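PDB 4FC4: nitrite transporter NirC from Salmonella enterica subsp. enterica serovar Typhimurium, which carries nitrite across the cytoplasmic membrane in both directions, as an ion channel of the formate/nitrite transporter (FNT) family. Local coordinates for residues 120-123 and 124-127; 201-204 and 205-209. All blocks are in the same frame, centred on the assembly; numbering follows the deposited sequence.

Contact 1: residues 120-123 and 124-127; sequences ALLY and SWGG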
ATOM      1  N   ALA B 120      28.364  -7.133   7.240  1.00 41.32           N
ATOM      2  CA  ALA B 120      28.556  -8.522   6.782  1.00 41.49           C
ATOM      3  C   ALA B 120      29.198  -9.390   7.881  1.00 42.24           C
ATOM      4  O   ALA B 120      28.780 -10.556   8.135  1.00 42.79           O
ATOM      5  CB  ALA B 120      29.350  -8.580   5.462  1.00 39.65           C
ATOM      6  N   LEU B 121      30.178  -8.810   8.568  1.00 42.99           N
ATOM      7  CA  LEU B 121      30.818  -9.490   9.705  1.00 43.91           C
ATOM      8  C   LEU B 121      29.804  -9.912  10.791  1.00 43.00           C
ATOM      9  O   LEU B 121      29.865 -11.046  11.298  1.00 46.13           O
ATOM     10  CB  LEU B 121      31.870  -8.594  10.325  1.00 43.44           C
ATOM     11  CG  LEU B 121      33.296  -8.590   9.803  1.00 52.95           C
ATOM     12  CD1 LEU B 121      34.142  -7.770  10.801  1.00 52.13           C
ATOM     13  CD2 LEU B 121      33.853 -10.022   9.676  1.00 52.71           C
ATOM     14  N   LEU B 122      28.940  -8.980  11.189  1.00 38.98           N
ATOM     15  CA  LEU B 122      28.007  -9.230  12.222  1.00 43.30           C
ATOM     16  C   LEU B 122      27.082 -10.371  11.792  1.00 42.72           C
ATOM     17  O   LEU B 122      26.766 -11.239  12.597  1.00 43.41           O
ATOM     18  CB  LEU B 122      27.167  -7.973  12.532  1.00 45.25           C
ATOM     19  CG  LEU B 122      27.810  -6.674  13.074  1.00 50.13           C
ATOM     20  CD1 LEU B 122      26.721  -5.584  13.141  1.00 46.42           C
ATOM     21  CD2 LEU B 122      28.492  -6.824  14.439  1.00 47.73           C
ATOM     22  N   TYR B 123      26.650 -10.366  10.529  1.00 40.84           N
ATOM     23  CA  TYR B 123      25.699 -11.381  10.045  1.00 38.31           C
ATOM     24  C   TYR B 123      26.369 -12.776  10.103  1.00 40.87           C
ATOM     25  O   TYR B 123      25.765 -13.827  10.423  1.00 41.03           O
ATOM     26  CB  TYR B 123      25.213 -10.969   8.648  1.00 38.72           C
ATOM     27  CG  TYR B 123      24.360 -12.011   7.996  1.00 38.19           C
ATOM     28  CD1 TYR B 123      23.024 -12.150   8.335  1.00 35.77           C
ATOM     29  CD2 TYR B 123      24.900 -12.846   7.049  1.00 37.35           C
ATOM     30  CE1 TYR B 123      22.248 -13.146   7.771  1.00 37.81           C
ATOM     31  CE2 TYR B 123      24.144 -13.812   6.463  1.00 39.62           C
ATOM     32  CZ  TYR B 123      22.812 -13.965   6.855  1.00 39.49           C
ATOM     33  OH  TYR B 123      22.066 -14.944   6.268  1.00 40.72           O
ATOM     34  N   SER B 124      27.671 -12.760   9.870  1.00 41.42           N
ATOM     35  CA  SER B 124      28.481 -13.950   9.912  1.00 42.69           C
ATOM     36  C   SER B 124      28.652 -14.525  11.332  1.00 46.80           C
ATOM     37  O   SER B 124      28.440 -15.742  11.574  1.00 44.95           O
ATOM     38  CB  SER B 124      29.828 -13.622   9.283  1.00 46.49           C
ATOM     39  OG  SER B 124      30.743 -14.622   9.587  1.00 52.79           O
ATOM     40  N   TRP B 125      29.018 -13.650  12.266  1.00 46.88           N
ATOM     41  CA  TRP B 125      29.126 -14.002  13.648  1.00 47.57           C
ATOM     42  C   TRP B 125      27.785 -14.367  14.197  1.00 45.99           C
ATOM     43  O   TRP B 125      27.683 -15.095  15.194  1.00 48.69           O
ATOM     44  CB  TRP B 125      29.703 -12.804  14.403  1.00 51.86           C
ATOM     45  CG  TRP B 125      31.144 -12.455  14.089  1.00 51.99           C
ATOM     46  CD1 TRP B 125      32.132 -13.311  13.602  1.00 57.08           C
ATOM     47  CD2 TRP B 125      31.829 -11.158  14.272  1.00 54.26           C
ATOM     48  NE1 TRP B 125      33.348 -12.655  13.464  1.00 57.25           N
ATOM     49  CE2 TRP B 125      33.246 -11.373  13.868  1.00 57.41           C
ATOM     50  CE3 TRP B 125      31.448  -9.894  14.732  1.00 55.26           C
ATOM     51  CZ2 TRP B 125      34.201 -10.356  13.931  1.00 57.62           C
ATOM     52  CZ3 TRP B 125      32.422  -8.874  14.776  1.00 61.34           C
ATOM     53  CH2 TRP B 125      33.779  -9.111  14.403  1.00 56.94           C
ATOM     54  N   GLY B 126      26.740 -13.787  13.587  1.00 47.94           N
ATOM     55  CA  GLY B 126      25.314 -14.144  13.781  1.00 43.36           C
ATOM     56  C   GLY B 126      24.849 -15.460  13.135  1.00 45.76           C
ATOM     57  O   GLY B 126      23.619 -15.805  13.153  1.00 44.83           O
ATOM     58  N   GLY B 127      25.814 -16.191  12.540  1.00 45.49           N
ATOM     59  CA  GLY B 127      25.600 -17.548  11.988  1.00 43.73           C
ATOM     60  C   GLY B 127      24.577 -17.467  10.884  1.00 45.69           C
ATOM     61  O   GLY B 127      23.779 -18.408  10.728  1.00 46.04           O
TER
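Leu121 and Trp125, one turn apart on helix 98-125, make the closer of two apolar approaches in this contact. Their side chains run side by side in the same direction, and the CD1 methyl of Leu121 meets CH2 of the indole at 3.9 Å. Leu122 sends CD2 obliquely to the ring, a looser approach of 4.3 Å to Trp125 CE3. With chi1 -68° and chi2 -25° the indole of Trp125 lies back over its own helix, and Leu121 O sits 3.3 Å above the plane of one ring face, offset toward the rim.

Among the backbone bonds, Trp125 N to Leu121 O is nearly straight, with 170° at the hydrogen. Ser124 N reaches Ala120 O at 3.0 Å and Gly126 N reaches Leu122 O at 2.7 Å, both along more bent paths.

The helix closes in a Schellman motif: Gly127 leaves the helical conformation, and its N binds Ser124 O at 2.8 Å, one of the motif's two bonds back into the last turn.

Outside these residues, Tyr123 OH is hydrogen-bonded to Leu130 N. The positive phi of Gly127 thus ends the helix just past Trp125, whose indole, packed on Leu121, meets Phe155 of a neighbouring subunit.

Contact 2: residues 201-204 and 205-209; sequences NMTL and FALSW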
ATOM      1  N   ASN B 201      26.890  -3.792  -3.699  1.00 40.64           N
ATOM      2  CA  ASN B 201      27.740  -4.921  -4.057  1.00 42.43           C
ATOM      3  C   ASN B 201      28.784  -5.195  -2.979  1.00 42.69           C
ATOM      4  O   ASN B 201      29.110  -6.341  -2.705  1.00 43.95           O
ATOM      5  CB  ASN B 201      28.423  -4.734  -5.428  1.00 45.66           C
ATOM      6  CG  ASN B 201      27.474  -4.904  -6.630  1.00 44.17           C
ATOM      7  OD1 ASN B 201      27.914  -4.717  -7.795  1.00 53.78           O
ATOM      8  ND2 ASN B 201      26.202  -5.214  -6.388  1.00 39.10           N
ATOM      9  N   MET B 202      29.279  -4.135  -2.353  1.00 44.76           N
ATOM     10  CA  MET B 202      30.230  -4.242  -1.244  1.00 43.68           C
ATOM     11  C   MET B 202      29.742  -5.218  -0.178  1.00 42.30           C
ATOM     12  O   MET B 202      30.528  -6.064   0.258  1.00 43.38           O
ATOM     13  CB  MET B 202      30.500  -2.884  -0.575  1.00 43.33           C
ATOM     14  CG  MET B 202      31.149  -1.833  -1.453  1.00 43.79           C
ATOM     15  SD  MET B 202      31.142  -0.180  -0.699  1.00 45.96           S
ATOM     16  CE  MET B 202      31.964   0.745  -1.983  1.00 47.93           C
ATOM     17  N   THR B 203      28.479  -5.117   0.242  1.00 37.12           N
ATOM     18  CA  THR B 203      27.963  -6.047   1.241  1.00 36.50           C
ATOM     19  C   THR B 203      27.887  -7.467   0.631  1.00 38.73           C
ATOM     20  O   THR B 203      28.266  -8.465   1.243  1.00 38.93           O
ATOM     21  CB  THR B 203      26.580  -5.617   1.833  1.00 34.64           C
ATOM     22  OG1 THR B 203      26.731  -4.457   2.670  1.00 34.46           O
ATOM     23  CG2 THR B 203      26.034  -6.722   2.731  1.00 34.32           C
ATOM     24  N   LEU B 204      27.394  -7.574  -0.597  1.00 42.99           N
ATOM     25  CA  LEU B 204      27.242  -8.894  -1.188  1.00 42.21           C
ATOM     26  C   LEU B 204      28.615  -9.543  -1.246  1.00 45.57           C
ATOM     27  O   LEU B 204      28.772 -10.730  -0.880  1.00 47.86           O
ATOM     28  CB  LEU B 204      26.648  -8.805  -2.578  1.00 39.72           C
ATOM     29  CG  LEU B 204      26.487 -10.195  -3.164  1.00 40.81           C
ATOM     30  CD1 LEU B 204      25.451 -11.031  -2.401  1.00 41.22           C
ATOM     31  CD2 LEU B 204      26.147  -9.978  -4.621  1.00 38.36           C
ATOM     32  N   PHE B 205      29.606  -8.766  -1.698  1.00 44.84           N
ATOM     33  CA  PHE B 205      30.927  -9.312  -1.852  1.00 47.57           C
ATOM     34  C   PHE B 205      31.511  -9.773  -0.546  1.00 50.63           C
ATOM     35  O   PHE B 205      32.239 -10.770  -0.523  1.00 52.58           O
ATOM     36  CB  PHE B 205      31.859  -8.370  -2.600  1.00 49.27           C
ATOM     37  CG  PHE B 205      31.495  -8.189  -4.064  1.00 49.37           C
ATOM     38  CD1 PHE B 205      31.061  -9.245  -4.822  1.00 52.38           C
ATOM     39  CD2 PHE B 205      31.569  -6.943  -4.676  1.00 50.91           C
ATOM     40  CE1 PHE B 205      30.714  -9.072  -6.158  1.00 55.08           C
ATOM     41  CE2 PHE B 205      31.234  -6.765  -6.015  1.00 49.88           C
ATOM     42  CZ  PHE B 205      30.801  -7.833  -6.757  1.00 50.00           C
ATOM     43  N   ALA B 206      31.141  -9.102   0.557  1.00 51.12           N
ATOM     44  CA  ALA B 206      31.765  -9.389   1.849  1.00 48.98           C
ATOM     45  C   ALA B 206      31.104 -10.673   2.408  1.00 48.47           C
ATOM     46  O   ALA B 206      31.789 -11.607   2.906  1.00 49.71           O
ATOM     47  CB  ALA B 206      31.676  -8.178   2.786  1.00 43.29           C
ATOM     48  N   LEU B 207      29.791 -10.740   2.260  1.00 43.81           N
ATOM     49  CA  LEU B 207      29.013 -11.917   2.618  1.00 44.60           C
ATOM     50  C   LEU B 207      29.496 -13.192   1.910  1.00 48.12           C
ATOM     51  O   LEU B 207      29.694 -14.226   2.541  1.00 51.71           O
ATOM     52  CB  LEU B 207      27.553 -11.676   2.232  1.00 44.29           C
ATOM     53  CG  LEU B 207      26.745 -10.716   3.095  1.00 41.03           C
ATOM     54  CD1 LEU B 207      25.374 -10.585   2.465  1.00 44.75           C
ATOM     55  CD2 LEU B 207      26.677 -11.182   4.562  1.00 42.46           C
ATOM     56  N   SER B 208      29.677 -13.140   0.594  1.00 49.36           N
ATOM     57  CA  SER B 208      30.227 -14.293  -0.066  1.00 51.22           C
ATOM     58  C   SER B 208      31.662 -14.566   0.419  1.00 54.54           C
ATOM     59  O   SER B 208      32.055 -15.739   0.637  1.00 60.22           O
ATOM     60  CB  SER B 208      30.152 -14.176  -1.587  1.00 49.75           C
ATOM     61  OG  SER B 208      30.656 -15.380  -2.135  1.00 51.53           O
ATOM     62  N   TRP B 209      32.438 -13.502   0.625  1.00 54.67           N
ATOM     63  CA  TRP B 209      33.839 -13.664   1.066  1.00 55.46           C
ATOM     64  C   TRP B 209      33.938 -14.379   2.386  1.00 57.95           C
ATOM     65  O   TRP B 209      34.802 -15.260   2.557  1.00 58.79           O
ATOM     66  CB  TRP B 209      34.578 -12.322   1.127  1.00 54.11           C
ATOM     67  CG  TRP B 209      36.060 -12.490   1.359  1.00 55.97           C
ATOM     68  CD1 TRP B 209      36.786 -12.141   2.496  1.00 56.10           C
ATOM     69  CD2 TRP B 209      37.056 -13.085   0.439  1.00 58.75           C
ATOM     70  NE1 TRP B 209      38.121 -12.461   2.355  1.00 59.66           N
ATOM     71  CE2 TRP B 209      38.360 -13.027   1.151  1.00 61.64           C
ATOM     72  CE3 TRP B 209      37.008 -13.631  -0.851  1.00 59.85           C
ATOM     73  CZ2 TRP B 209      39.543 -13.499   0.574  1.00 60.98           C
ATOM     74  CZ3 TRP B 209      38.212 -14.099  -1.422  1.00 61.43           C
ATOM     75  CH2 TRP B 209      39.448 -14.031  -0.719  1.00 60.89           C
TER
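Asn201 and Phe205 meet one turn apart on helix 198-209, which follows helix 177-192 after a break; together they form the interrupted fifth transmembrane helix characteristic of FNT channels. The touching residues are all buried, and successive i to i+4 backbone bonds hold the turns. The phenyl ring lies back along the preceding turn, since chi1 of Phe205, -68°, swings it away from its own carbonyl carbon. CE2 ends 3.5 Å from Asn201 CB, so the aliphatic root of Asn201 does the touching. The backbone O of Asn201 approaches the same ring obliquely, 3.2 Å from Phe205 CD2, while also accepting the Phe205 N-H in a nearly linear bond of 2.7 Å.

Thr203 and Leu207 form the second pair, their side chains parallel in direction rather than crossing. The Thr203 methyl, CG2, stands 3.9 Å from Leu207 CD1, an apolar contact made by the branch anti to the backbone N. Leu207 CB and CG also rest against Thr203 O, which takes the Leu207 N-H almost straight, at 175°.

Ala206 is held differently. Its N-H is divided between Met202 O and Thr203 O, and both bonds are weak, with angles near 130°.

Helix 219-248 packs on the Phe205 ring through Ile222, Asn225 and Leu226, and Met202 and Thr203 face Ser116 of helix 98-125. Near the C-terminal end of the helix, Phe205 O is hydrogen-bonded to Tyr217 OH and to Trp209 N, the latter at 3.0 Å.

In the fold
Both contacts are local, one spanning a helix C-terminus and the other helical throughout, but their surroundings differ. The centre of contact 1 lies about 21 Å from the centre of the chain, that of contact 2 about 13 Å. Contact 1 is partly buried and meets a second subunit; contact 2 has every touching residue buried and is reached by no other chain. They join directly: Tyr123 CD2 packs on Leu207 CD2 at 3.5 Å, and Ala120 CB on Ala206 CB at 3.6 Å, so helices 98-125 and 198-209 touch through an aromatic-aliphatic pair and a pair of alanine methyls. Glycines end the outer segment, whereas the inner one sets the Phe205 ring against helices 137-147 and 219-248 of its own chain.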